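Local coordinates for hypothetical protein HI1011 (Haemophilus influenzae, PDB 1YZY) that catalyses the ATP-dependent phosphorylation of 3-oxo-tetronate to 3-oxo-tetronate 4-phosphate, at residues Asn22-Val27 with Tyr226-Leu231; Gly91-Val96 with Arg154-Gln159; Phe108-Pro113 with Ala212-Val217; Asn124-Val129 with Val148-Met153; Val167-Val172 with Asp197-Ser202. One frame throughout, in Å; residues are numbered along the deposited sequence.

Interaction 1 of 5, residues Asn22-Val27 with Tyr226-Leu231; sequences NGLSTV and YMAARL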
# COMPACT_ATOMS: atom_id res chain seq x y z
N ASN A 22 9.95 8.08 -5.97
CA ASN A 22 11.20 7.88 -6.67
C ASN A 22 11.05 8.05 -8.17
O ASN A 22 11.71 7.38 -8.97
CB ASN A 22 11.81 6.53 -6.28
CG ASN A 22 12.48 6.58 -4.92
OD1 ASN A 22 13.57 7.14 -4.78
ND2 ASN A 22 11.81 6.05 -3.90
N GLY A 23 10.11 8.92 -8.55
CA GLY A 23 9.87 9.27 -9.94
C GLY A 23 9.09 8.40 -10.93
O GLY A 23 9.05 8.74 -12.12
N LEU A 24 8.47 7.33 -10.47
CA LEU A 24 7.73 6.45 -11.38
C LEU A 24 6.20 6.64 -11.37
O LEU A 24 5.59 6.64 -10.31
CB LEU A 24 8.08 4.99 -11.07
CG LEU A 24 8.90 4.23 -12.12
CD1 LEU A 24 10.10 5.03 -12.59
CD2 LEU A 24 9.32 2.88 -11.54
N SER A 25 5.58 6.85 -12.53
CA SER A 25 4.11 6.98 -12.55
C SER A 25 3.55 5.60 -12.20
O SER A 25 3.87 4.61 -12.85
CB SER A 25 3.60 7.51 -13.89
OG SER A 25 4.02 6.74 -15.00
N THR A 26 2.70 5.54 -11.17
CA THR A 26 2.17 4.27 -10.68
C THR A 26 0.64 4.13 -10.58
O THR A 26 -0.07 5.08 -10.26
CB THR A 26 2.77 3.97 -9.27
OG1 THR A 26 4.20 4.03 -9.33
CG2 THR A 26 2.34 2.60 -8.75
N VAL A 27 0.15 2.93 -10.86
CA VAL A 27 -1.27 2.61 -10.75
C VAL A 27 -1.38 1.37 -9.87
O VAL A 27 -0.76 0.35 -10.14
CB VAL A 27 -1.91 2.29 -12.12
CG1 VAL A 27 -3.28 1.66 -11.92
CG2 VAL A 27 -2.05 3.56 -12.94
N TYR A 226 14.68 1.57 -4.78
CA TYR A 226 15.93 1.86 -5.48
C TYR A 226 15.87 1.53 -6.95
O TYR A 226 16.63 2.09 -7.74
CB TYR A 226 17.11 1.21 -4.77
CG TYR A 226 17.54 2.05 -3.59
CD1 TYR A 226 17.05 1.79 -2.31
CD2 TYR A 226 18.35 3.16 -3.77
CE1 TYR A 226 17.35 2.64 -1.25
CE2 TYR A 226 18.64 4.02 -2.72
CZ TYR A 226 18.14 3.76 -1.46
OH TYR A 226 18.43 4.61 -0.42
N MET A 227 14.98 0.61 -7.32
CA MET A 227 14.79 0.25 -8.72
C MET A 227 14.05 1.39 -9.42
O MET A 227 14.26 1.65 -10.60
CB MET A 227 13.99 -1.05 -8.84
CG MET A 227 14.72 -2.26 -8.31
SD MET A 227 13.79 -3.76 -8.60
CE MET A 227 14.14 -4.01 -10.33
N ALA A 228 13.14 2.02 -8.70
CA ALA A 228 12.39 3.16 -9.22
C ALA A 228 13.36 4.34 -9.38
O ALA A 228 13.37 5.00 -10.41
CB ALA A 228 11.27 3.53 -8.25
N ALA A 229 14.17 4.58 -8.35
CA ALA A 229 15.14 5.67 -8.39
C ALA A 229 16.13 5.51 -9.54
O ALA A 229 16.57 6.50 -10.12
CB ALA A 229 15.90 5.78 -7.05
N ARG A 230 16.52 4.27 -9.85
CA ARG A 230 17.46 4.06 -10.95
C ARG A 230 16.76 4.32 -12.28
O ARG A 230 17.28 5.03 -13.14
CB ARG A 230 18.04 2.64 -10.94
CG ARG A 230 19.27 2.48 -11.84
CD ARG A 230 19.69 1.02 -12.04
NE ARG A 230 18.75 0.30 -12.89
CZ ARG A 230 18.87 0.18 -14.20
NH1 ARG A 230 19.89 0.72 -14.85
NH2 ARG A 230 17.92 -0.45 -14.89
N LEU A 231 15.58 3.72 -12.45
CA LEU A 231 14.77 3.86 -13.66
C LEU A 231 14.37 5.29 -13.96
O LEU A 231 14.23 5.67 -15.12
CB LEU A 231 13.51 2.99 -13.56
CG LEU A 231 13.72 1.48 -13.59
CD1 LEU A 231 12.43 0.75 -13.25
CD2 LEU A 231 14.22 1.07 -14.96
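With chi1 at -78°, N22 sets its CG beside the backbone N, which lays the amide along A229 and leaves OD1 3.5 Å from A229 CB. L24 reaches the same helix by a less regular route. Its chi1 of -111° falls off the usual staggered positions, and with chi2 at 47° the two methyls fork over A228 and L231. The bend that presents both residues is a Schellman motif closing helix 9-20: G23, at positive phi, is the C-prime residue, G23 N bonds to V20 O, and L24 N bonds to L19 O. From there the chain runs on into strand 26-30, so the contact seats the turn between helix 9-20 and that strand against the flank of helix 221-232.

A228 is met by both residues. N22 CB lies 3.6 Å from A228 CB, and L24 CD2 settles on the same residue, 3.9 Å from its CB.

Polar groups here are satisfied mostly by neighbours. N22 ND2 is held by F18 O, from the last turn of helix 9-20. The carbonyls of N22 and A228 come together at 3.2 Å between N22 O and A228 O, two acceptors that would normally avoid each other. Both hydrogen-bond to S232 OG, which probably eases the approach. Farther along the helix, the other branch of L24, CD1, goes to the L231 CB methylene at 4.1 Å, and L231 CD1 lies 4.1 Å from L24 CD2.

Interaction 2 of 5, residues Gly91-Val96 with Arg154-Gln159; sequences GNIGPV and RLMDAQ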
# COMPACT_ATOMS: atom_id res chain seq x y z
N GLY A 91 4.62 -21.32 3.67
CA GLY A 91 4.55 -19.89 3.41
C GLY A 91 4.81 -19.68 1.95
O GLY A 91 5.88 -19.95 1.42
N ASN A 92 3.76 -19.14 1.35
CA ASN A 92 3.58 -18.86 -0.07
C ASN A 92 4.69 -18.10 -0.78
O ASN A 92 4.66 -17.96 -2.00
CB ASN A 92 2.28 -18.09 -0.27
CG ASN A 92 1.18 -18.82 0.51
OD1 ASN A 92 1.25 -20.04 0.70
ND2 ASN A 92 0.18 -18.08 0.97
N ILE A 93 5.65 -17.56 -0.03
CA ILE A 93 6.72 -16.79 -0.67
C ILE A 93 7.47 -17.69 -1.67
O ILE A 93 7.61 -17.35 -2.84
CB ILE A 93 7.71 -16.18 0.36
CG1 ILE A 93 7.01 -15.09 1.16
CG2 ILE A 93 8.95 -15.61 -0.33
CD1 ILE A 93 7.82 -14.59 2.33
N GLY A 94 7.89 -18.86 -1.19
CA GLY A 94 8.60 -19.81 -2.04
C GLY A 94 7.77 -20.38 -3.16
O GLY A 94 8.21 -20.41 -4.32
N PRO A 95 6.59 -20.93 -2.85
CA PRO A 95 5.71 -21.49 -3.89
C PRO A 95 5.39 -20.49 -5.00
O PRO A 95 5.42 -20.83 -6.18
CB PRO A 95 4.46 -21.84 -3.09
CG PRO A 95 5.05 -22.28 -1.75
CD PRO A 95 6.06 -21.20 -1.50
N VAL A 96 5.06 -19.25 -4.61
CA VAL A 96 4.72 -18.20 -5.57
C VAL A 96 5.92 -17.83 -6.42
O VAL A 96 5.78 -17.61 -7.62
CB VAL A 96 4.15 -16.94 -4.86
CG1 VAL A 96 3.91 -15.84 -5.87
CG2 VAL A 96 2.85 -17.28 -4.17
N ARG A 154 17.61 -20.36 5.00
CA ARG A 154 16.96 -21.48 5.68
C ARG A 154 15.44 -21.35 5.61
O ARG A 154 14.74 -22.35 5.44
CB ARG A 154 17.42 -21.61 7.14
CG ARG A 154 18.84 -22.17 7.31
CD ARG A 154 19.08 -22.75 8.69
NE ARG A 154 18.91 -21.79 9.79
CZ ARG A 154 19.91 -21.25 10.49
NH1 ARG A 154 21.17 -21.55 10.22
NH2 ARG A 154 19.63 -20.45 11.50
N LEU A 155 14.96 -20.13 5.79
CA LEU A 155 13.53 -19.85 5.73
C LEU A 155 13.00 -20.13 4.34
O LEU A 155 11.94 -20.75 4.18
CB LEU A 155 13.25 -18.39 6.09
CG LEU A 155 13.46 -17.99 7.54
CD1 LEU A 155 13.34 -16.49 7.66
CD2 LEU A 155 12.47 -18.72 8.44
N MET A 156 13.71 -19.66 3.32
CA MET A 156 13.27 -19.88 1.96
C MET A 156 13.36 -21.35 1.55
O MET A 156 12.47 -21.87 0.86
CB MET A 156 14.07 -19.01 0.98
CG MET A 156 13.63 -19.17 -0.48
SD MET A 156 11.97 -18.59 -0.87
CE MET A 156 11.96 -18.83 -2.65
N ASP A 157 14.43 -22.03 1.97
CA ASP A 157 14.64 -23.43 1.63
C ASP A 157 13.53 -24.33 2.14
O ASP A 157 13.22 -25.35 1.52
CB ASP A 157 15.98 -23.93 2.18
CG ASP A 157 17.17 -23.58 1.30
OD1 ASP A 157 17.00 -23.01 0.20
OD2 ASP A 157 18.31 -23.89 1.71
N ALA A 158 12.99 -23.99 3.30
CA ALA A 158 11.91 -24.76 3.90
C ALA A 158 10.66 -24.81 3.03
O ALA A 158 10.01 -25.86 2.92
CB ALA A 158 11.57 -24.18 5.25
N GLN A 159 10.35 -23.70 2.36
CA GLN A 159 9.16 -23.58 1.52
C GLN A 159 9.39 -23.52 0.02
O GLN A 159 8.44 -23.31 -0.74
CB GLN A 159 8.38 -22.32 1.92
CG GLN A 159 9.40 -21.19 2.03
CD GLN A 159 8.78 -19.88 2.41
OE1 GLN A 159 8.29 -19.15 1.56
NE2 GLN A 159 8.82 -19.55 3.69
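Q159 carries this contact by reaching its amide to the backbone of G94 in helix 93-104. OE1 of Q159 accepts from G94 N over 2.8 Å with an N-H...O angle of 150°, and the donor sits in the plane of the side-chain carbonyl, on a lone pair. I93 CB is packed against the same oxygen at 3.3 Å from Q159 OE1. G91 O is modelled even nearer to OE1, too short for two acceptors, so the exact placing there is doubtful.

A chi1 of 47° puts Q159 CG between its own N and carbonyl carbon, and the extended chain beyond it carries the amide across. S87 OG, bonded to NE2, helps fix the amide's rotation. Alongside, M156 bends at chi2 and lays its CE 3.6 Å from G94 CA; the bare CA of G94 also leaves room for Q159 O. P95 CD lies 3.3 Å from Q159 O.

Outward from this, helix 55-71 packs on N92 and P95, and M156 also touches I111 of strand 109-111. D157 ties helix 152-159 to T164 at the start of strand 164-167, so the contact joins two helices flanking the small parallel sheet.

Interaction 3 of 5, residues Phe108-Pro113 with Ala212-Val217; sequences FTVITP and ADFKLV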
# COMPACT_ATOMS: atom_id res chain seq x y z
N PHE A 108 16.39 -18.12 -11.99
CA PHE A 108 17.13 -17.46 -10.92
C PHE A 108 16.50 -16.11 -10.58
O PHE A 108 16.02 -15.41 -11.47
CB PHE A 108 18.61 -17.27 -11.33
CG PHE A 108 19.50 -16.79 -10.21
CD1 PHE A 108 19.75 -17.61 -9.10
CD2 PHE A 108 20.07 -15.53 -10.25
CE1 PHE A 108 20.55 -17.16 -8.06
CE2 PHE A 108 20.89 -15.08 -9.20
CZ PHE A 108 21.12 -15.90 -8.10
N THR A 109 16.53 -15.75 -9.30
CA THR A 109 15.98 -14.47 -8.85
C THR A 109 16.63 -14.13 -7.51
O THR A 109 17.36 -14.95 -6.96
CB THR A 109 14.42 -14.52 -8.70
OG1 THR A 109 13.91 -13.20 -8.49
CG2 THR A 109 14.01 -15.41 -7.52
N VAL A 110 16.39 -12.91 -7.01
CA VAL A 110 16.93 -12.47 -5.72
C VAL A 110 15.86 -12.35 -4.63
O VAL A 110 14.67 -12.22 -4.92
CB VAL A 110 17.66 -11.10 -5.83
CG1 VAL A 110 18.73 -11.17 -6.90
CG2 VAL A 110 16.66 -9.98 -6.13
N ILE A 111 16.31 -12.37 -3.38
CA ILE A 111 15.42 -12.28 -2.24
C ILE A 111 15.96 -11.20 -1.31
O ILE A 111 17.12 -11.26 -0.90
CB ILE A 111 15.38 -13.63 -1.48
CG1 ILE A 111 14.69 -14.69 -2.34
CG2 ILE A 111 14.75 -13.48 -0.10
CD1 ILE A 111 14.72 -16.05 -1.74
N THR A 112 15.14 -10.20 -0.99
CA THR A 112 15.58 -9.15 -0.09
C THR A 112 14.49 -8.30 0.54
O THR A 112 13.91 -7.44 -0.10
CB THR A 112 16.64 -8.22 -0.74
OG1 THR A 112 16.96 -7.14 0.15
CG2 THR A 112 16.14 -7.64 -2.06
N PRO A 113 14.12 -8.63 1.79
CA PRO A 113 13.10 -7.88 2.53
C PRO A 113 13.69 -6.71 3.32
O PRO A 113 13.15 -6.28 4.34
CB PRO A 113 12.68 -8.88 3.60
CG PRO A 113 13.89 -9.74 3.79
CD PRO A 113 14.32 -9.96 2.38
N ALA A 212 19.06 -4.99 -12.86
CA ALA A 212 18.45 -4.17 -13.90
C ALA A 212 17.87 -4.93 -15.10
O ALA A 212 17.07 -4.38 -15.86
CB ALA A 212 19.45 -3.15 -14.39
N ASP A 213 18.33 -6.15 -15.33
CA ASP A 213 17.85 -6.94 -16.46
C ASP A 213 17.14 -8.23 -16.06
O ASP A 213 16.83 -9.05 -16.93
CB ASP A 213 18.99 -7.25 -17.43
CG ASP A 213 19.49 -6.01 -18.16
OD1 ASP A 213 18.66 -5.31 -18.78
OD2 ASP A 213 20.70 -5.73 -18.10
N PHE A 214 16.96 -8.43 -14.76
CA PHE A 214 16.25 -9.60 -14.25
C PHE A 214 14.78 -9.51 -14.67
O PHE A 214 14.15 -8.46 -14.55
CB PHE A 214 16.32 -9.63 -12.72
CG PHE A 214 17.51 -10.37 -12.17
CD1 PHE A 214 18.79 -10.13 -12.67
CD2 PHE A 214 17.35 -11.26 -11.12
CE1 PHE A 214 19.89 -10.77 -12.11
CE2 PHE A 214 18.45 -11.91 -10.57
CZ PHE A 214 19.73 -11.66 -11.06
N LYS A 215 14.25 -10.62 -15.18
CA LYS A 215 12.85 -10.70 -15.61
C LYS A 215 11.97 -10.67 -14.37
O LYS A 215 10.82 -10.22 -14.42
CB LYS A 215 12.63 -12.02 -16.35
CG LYS A 215 11.66 -11.96 -17.49
CD LYS A 215 12.31 -11.36 -18.71
CE LYS A 215 11.32 -11.29 -19.88
NZ LYS A 215 10.15 -10.39 -19.63
N LEU A 216 12.52 -11.18 -13.26
CA LEU A 216 11.83 -11.24 -11.97
C LEU A 216 12.73 -10.99 -10.75
O LEU A 216 13.85 -11.50 -10.67
CB LEU A 216 11.17 -12.61 -11.81
CG LEU A 216 10.58 -12.91 -10.43
CD1 LEU A 216 9.36 -12.04 -10.18
CD2 LEU A 216 10.23 -14.38 -10.31
N VAL A 217 12.23 -10.21 -9.80
CA VAL A 217 12.94 -9.94 -8.57
C VAL A 217 11.92 -10.01 -7.43
O VAL A 217 10.73 -9.86 -7.66
CB VAL A 217 13.66 -8.55 -8.57
CG1 VAL A 217 14.60 -8.43 -9.77
CG2 VAL A 217 12.67 -7.43 -8.57
O HOH W 1 14.79 -13.17 -13.37
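F214 is the apolar centre, its ring tucked against F108 and V110. F214 CZ comes up to the edge of the F108 ring, 4.0 Å from F108 CD2, while F214 CE2 meets V110 CG1 at 3.8 Å. Here, in the sugar-binding domain, strand 109-111, an outer strand of the three-stranded parallel sheet with 193-196 and 164-167, meets strand 216-219, which runs parallel beside 77-80.

The F214 ring also has T109 CA at its edge, near its plane, and F183 lies against it from helix 176-188. Further along, V110 and V217 run side by side, pointing the same way, with V110 CG2 4.1 Å from V217 CB. L216 faces helix 93-104 instead, among L100, L101 and L104.

At the polar edge, T109 has its OG1 anti to the backbone N (chi1 -170°), which aims the hydroxyl across the gap. OG1 of T109 donates to L216 O over 2.8 Å, well above the carbonyl plane. A second threonine, T218, bonds through its OG1 to V110 O, and T112 pairs by its backbone with G220, so the strands are joined beyond the apolar centre as well. A water fills in where the backbones are too far apart to pair: it donates to F108 O at 3.2 Å and accepts from L216 N at 3.0 Å.

Interaction 4 of 5, residues Asn124-Val129 with Val148-Met153; sequences NGYLFV and VDANLM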
# COMPACT_ATOMS: atom_id res chain seq x y z
N ASN A 124 24.84 -11.53 6.58
CA ASN A 124 25.18 -12.95 6.47
C ASN A 124 23.90 -13.73 6.19
O ASN A 124 23.78 -14.91 6.52
CB ASN A 124 25.86 -13.48 7.75
CG ASN A 124 27.38 -13.57 7.61
OD1 ASN A 124 27.93 -13.75 6.52
ND2 ASN A 124 28.07 -13.44 8.74
N GLY A 125 22.96 -13.06 5.53
CA GLY A 125 21.70 -13.70 5.20
C GLY A 125 20.72 -13.71 6.35
O GLY A 125 19.60 -14.20 6.19
N TYR A 126 21.14 -13.22 7.51
CA TYR A 126 20.27 -13.16 8.69
C TYR A 126 19.51 -11.83 8.68
O TYR A 126 20.11 -10.77 8.51
CB TYR A 126 21.09 -13.23 9.98
CG TYR A 126 21.79 -14.54 10.24
CD1 TYR A 126 21.29 -15.44 11.17
CD2 TYR A 126 22.96 -14.87 9.56
CE1 TYR A 126 21.94 -16.65 11.43
CE2 TYR A 126 23.63 -16.06 9.81
CZ TYR A 126 23.11 -16.95 10.74
OH TYR A 126 23.77 -18.14 11.01
N LEU A 127 18.19 -11.90 8.90
CA LEU A 127 17.37 -10.69 8.93
C LEU A 127 17.29 -10.13 10.34
O LEU A 127 17.08 -10.86 11.31
CB LEU A 127 15.96 -10.98 8.40
CG LEU A 127 14.96 -9.82 8.30
CD1 LEU A 127 15.42 -8.81 7.25
CD2 LEU A 127 13.59 -10.36 7.92
N PHE A 128 17.52 -8.82 10.44
CA PHE A 128 17.45 -8.13 11.71
C PHE A 128 16.26 -7.18 11.65
O PHE A 128 15.93 -6.66 10.59
CB PHE A 128 18.74 -7.34 11.99
CG PHE A 128 19.92 -8.22 12.34
CD1 PHE A 128 20.29 -8.42 13.67
CD2 PHE A 128 20.66 -8.86 11.34
CE1 PHE A 128 21.37 -9.23 14.01
CE2 PHE A 128 21.75 -9.68 11.67
CZ PHE A 128 22.10 -9.87 13.00
N VAL A 129 15.57 -7.05 12.77
CA VAL A 129 14.42 -6.16 12.87
C VAL A 129 14.74 -5.19 14.02
O VAL A 129 14.52 -5.38 15.21
CB VAL A 129 13.17 -6.92 13.38
CG1 VAL A 129 12.03 -5.95 13.61
CG2 VAL A 129 12.75 -7.96 12.35
N VAL A 148 10.85 -18.02 13.93
CA VAL A 148 11.83 -18.43 14.94
C VAL A 148 13.24 -18.62 14.40
O VAL A 148 14.15 -18.97 15.15
CB VAL A 148 11.39 -19.72 15.67
CG1 VAL A 148 10.15 -19.45 16.49
CG2 VAL A 148 11.13 -20.84 14.66
N ASP A 149 13.42 -18.42 13.10
CA ASP A 149 14.72 -18.54 12.46
C ASP A 149 14.96 -17.21 11.75
O ASP A 149 14.09 -16.71 11.05
CB ASP A 149 14.70 -19.70 11.44
CG ASP A 149 16.10 -20.11 10.97
OD1 ASP A 149 17.10 -19.45 11.33
OD2 ASP A 149 16.20 -21.10 10.21
N ALA A 150 16.14 -16.63 11.96
CA ALA A 150 16.49 -15.35 11.34
C ALA A 150 17.25 -15.52 10.03
O ALA A 150 17.42 -14.55 9.29
CB ALA A 150 17.30 -14.51 12.32
N ASN A 151 17.66 -16.74 9.72
CA ASN A 151 18.41 -17.06 8.50
C ASN A 151 17.48 -17.22 7.29
O ASN A 151 16.75 -18.21 7.18
CB ASN A 151 19.24 -18.33 8.73
CG ASN A 151 20.24 -18.60 7.62
OD1 ASN A 151 19.91 -19.16 6.59
ND2 ASN A 151 21.49 -18.24 7.86
N LEU A 152 17.56 -16.27 6.37
CA LEU A 152 16.73 -16.24 5.17
C LEU A 152 16.88 -17.40 4.20
O LEU A 152 15.91 -17.80 3.56
CB LEU A 152 16.89 -14.90 4.43
CG LEU A 152 16.35 -13.68 5.17
CD1 LEU A 152 16.89 -12.38 4.58
CD2 LEU A 152 14.82 -13.70 5.12
N MET A 153 18.11 -17.88 4.01
CA MET A 153 18.34 -19.01 3.11
C MET A 153 17.63 -20.24 3.68
O MET A 153 17.14 -21.07 2.92
CB MET A 153 19.83 -19.31 2.95
CG MET A 153 20.63 -18.27 2.20
SD MET A 153 20.96 -16.81 3.18
CE MET A 153 22.06 -17.46 4.42
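Y126 and N151 face each other as a non-hydrogen-bonded antiparallel pair, a single beta bridge between strand 126-129 and the loop leading into helix 152-159. The bonds lie on the residues flanking the pair. L152 N donates to G125 O over 2.9 Å at 162°, and L127 N donates to A150 O over 2.8 Å at 165°. A150 O also has a CA-H...O contact from Y126, with Y126 CA 3.2 Å away.

N151 is the N-cap of the helix: its OD1 accepts from R154 N. Its own backbone N is taken by D149 OD1 at 3.2 Å, an Asx turn, with the donor above the carboxylate plane. D149 OD1 is also in a salt bridge with R154 NH2, so one carboxylate oxygen steadies both the cap and the first turn. With the cap oxygen engaged, N151 holds its other amide atom over a face of the Y126 ring, ND2 3.5 Å from Y126 CZ and offset toward the rim; amide and ring planes are perpendicular.

Ahead of the strand, N124 N and G125 N are both satisfied by the carboxylate of D197. L152 packs its CB and CG against G125 O and reaches L127 with CD1. M153, bent at chi2 and chi3, rests its sulfur on bare backbone, SD 3.8 Å from G125 CA.

Interaction 5 of 5, residues Val167-Val172 with Asp197-Ser202; sequences VAYADV and DAVDNS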
# COMPACT_ATOMS: atom_id res chain seq x y z
N VAL A 167 24.85 -13.64 -1.35
CA VAL A 167 25.74 -12.60 -1.86
C VAL A 167 26.13 -11.81 -0.64
O VAL A 167 25.38 -10.89 -0.32
CB VAL A 167 25.15 -11.67 -2.95
CG1 VAL A 167 26.24 -10.70 -3.46
CG2 VAL A 167 24.57 -12.50 -4.12
N ALA A 168 27.21 -12.14 0.07
CA ALA A 168 27.53 -11.42 1.27
C ALA A 168 27.90 -9.95 1.15
O ALA A 168 28.27 -9.47 0.08
CB ALA A 168 28.64 -12.19 1.97
N TYR A 169 27.77 -9.25 2.27
CA TYR A 169 28.08 -7.83 2.40
C TYR A 169 29.40 -7.48 1.72
O TYR A 169 29.47 -6.57 0.88
CB TYR A 169 28.14 -7.48 3.89
CG TYR A 169 28.74 -6.13 4.21
CD1 TYR A 169 28.00 -4.95 4.07
CD2 TYR A 169 30.06 -6.02 4.66
CE1 TYR A 169 28.55 -3.71 4.37
CE2 TYR A 169 30.63 -4.78 4.96
CZ TYR A 169 29.86 -3.63 4.81
OH TYR A 169 30.41 -2.41 5.13
N ALA A 170 30.45 -8.20 2.12
CA ALA A 170 31.79 -7.99 1.60
C ALA A 170 31.83 -7.90 0.08
O ALA A 170 32.69 -7.21 -0.48
CB ALA A 170 32.71 -9.10 2.09
N ASP A 171 30.94 -8.63 -0.59
CA ASP A 171 30.87 -8.61 -2.05
C ASP A 171 29.96 -7.53 -2.60
O ASP A 171 30.16 -7.06 -3.72
CB ASP A 171 30.40 -9.96 -2.58
CG ASP A 171 31.42 -11.05 -2.41
OD1 ASP A 171 32.41 -11.05 -3.17
OD2 ASP A 171 31.24 -11.90 -1.51
N VAL A 172 28.91 -7.19 -1.87
CA VAL A 172 28.00 -6.16 -2.35
C VAL A 172 28.73 -4.81 -2.37
O VAL A 172 28.61 -4.04 -3.32
CB VAL A 172 26.69 -6.05 -1.48
CG1 VAL A 172 25.68 -5.15 -2.17
CG2 VAL A 172 26.08 -7.42 -1.26
N ASP A 197 22.78 -9.36 1.16
CA ASP A 197 22.95 -8.56 2.36
C ASP A 197 22.72 -7.06 2.13
O ASP A 197 22.78 -6.57 1.00
CB ASP A 197 24.37 -8.76 2.91
CG ASP A 197 24.51 -10.01 3.75
OD1 ASP A 197 23.53 -10.77 3.90
OD2 ASP A 197 25.61 -10.22 4.30
N ALA A 198 22.50 -6.34 3.23
CA ALA A 198 22.30 -4.90 3.18
C ALA A 198 22.15 -4.37 4.59
O ALA A 198 21.10 -4.53 5.21
CB ALA A 198 21.07 -4.54 2.35
N VAL A 199 23.24 -3.84 5.14
CA VAL A 199 23.20 -3.27 6.49
C VAL A 199 23.13 -1.75 6.36
O VAL A 199 22.94 -1.04 7.35
CB VAL A 199 24.44 -3.67 7.31
CG1 VAL A 199 24.34 -5.12 7.73
CG2 VAL A 199 25.72 -3.42 6.51
N ASP A 200 23.25 -1.28 5.12
CA ASP A 200 23.22 0.13 4.77
C ASP A 200 22.46 0.26 3.45
O ASP A 200 22.53 -0.61 2.59
CB ASP A 200 24.66 0.62 4.61
CG ASP A 200 24.73 2.06 4.21
OD1 ASP A 200 24.93 2.33 3.01
OD2 ASP A 200 24.57 2.92 5.10
N ASN A 201 21.74 1.37 3.28
CA ASN A 201 20.95 1.60 2.07
C ASN A 201 21.67 1.59 0.74
O ASN A 201 21.05 1.31 -0.29
CB ASN A 201 20.15 2.91 2.21
CG ASN A 201 18.73 2.76 2.74
OD1 ASN A 201 18.51 2.24 3.83
ND2 ASN A 201 17.75 3.21 1.96
N SER A 202 22.95 1.94 0.72
CA SER A 202 23.68 1.93 -0.54
C SER A 202 23.76 0.52 -1.13
O SER A 202 23.95 0.36 -2.34
CB SER A 202 25.07 2.55 -0.41
OG SER A 202 25.93 1.77 0.41
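D197 packs against the first turn of helix 169-172, and this is the tight end of the contact. Its OD2 accepts from Y169 N over 3.1 Å at 145°, met on the anti side and somewhat out of the carboxylate plane. A chi1 of -82° brings the D197 carboxylate to this helix start, and D197 CB follows it in, 3.5 Å from Y169 N; the carboxylate is also shared with N124 N and G125 N. D197 N makes a long, weak bond to V167 O at 3.4 Å. V172 CG2 comes within 4.1 Å of D197 O.

Toward solvent the contact thins to one apolar meeting. The Y169 ring and V199 cross at about a right angle, with V199 CG2 3.6 Å from Y169 CE1, and both residues are partly exposed. Beyond them D200 looks to its own segment: its OD1 accepts from S202 OG at 2.8 Å and from S202 N at 3.1 Å, capping the start of helix 202-210.

The contact thus lies where strands 164-167 and 193-196, neighbours in the small parallel sheet, come to an end. Helix 176-188 covers V167, helix 202-210 meets V172 through Q203 and V206, and F123 of strand 120-123 packs on Y169 and V199.

All five contacts involve the sugar-binding part of the chain. Interactions 2 and 4 share helix 152-159, one farther along it and the other at its capped start, and the D149-R154 salt bridge runs between them. Interactions 4 and 5 are tied through D197, while interactions 1 and 5 meet where Y226 OH and N201 ND2 probably bond. Interaction 3 lies about 15 Å, centre to centre, from interactions 2 and 5 but touches only the former, through M156 and I111; it meets interaction 1 through M227 and V217. Interactions 1 to 4 are mostly buried; interaction 5 opens outward. Interactions 1 and 3 rest chiefly on apolar packing, whereas backbone and amide or carboxylate bonds dominate 2, 4 and 5.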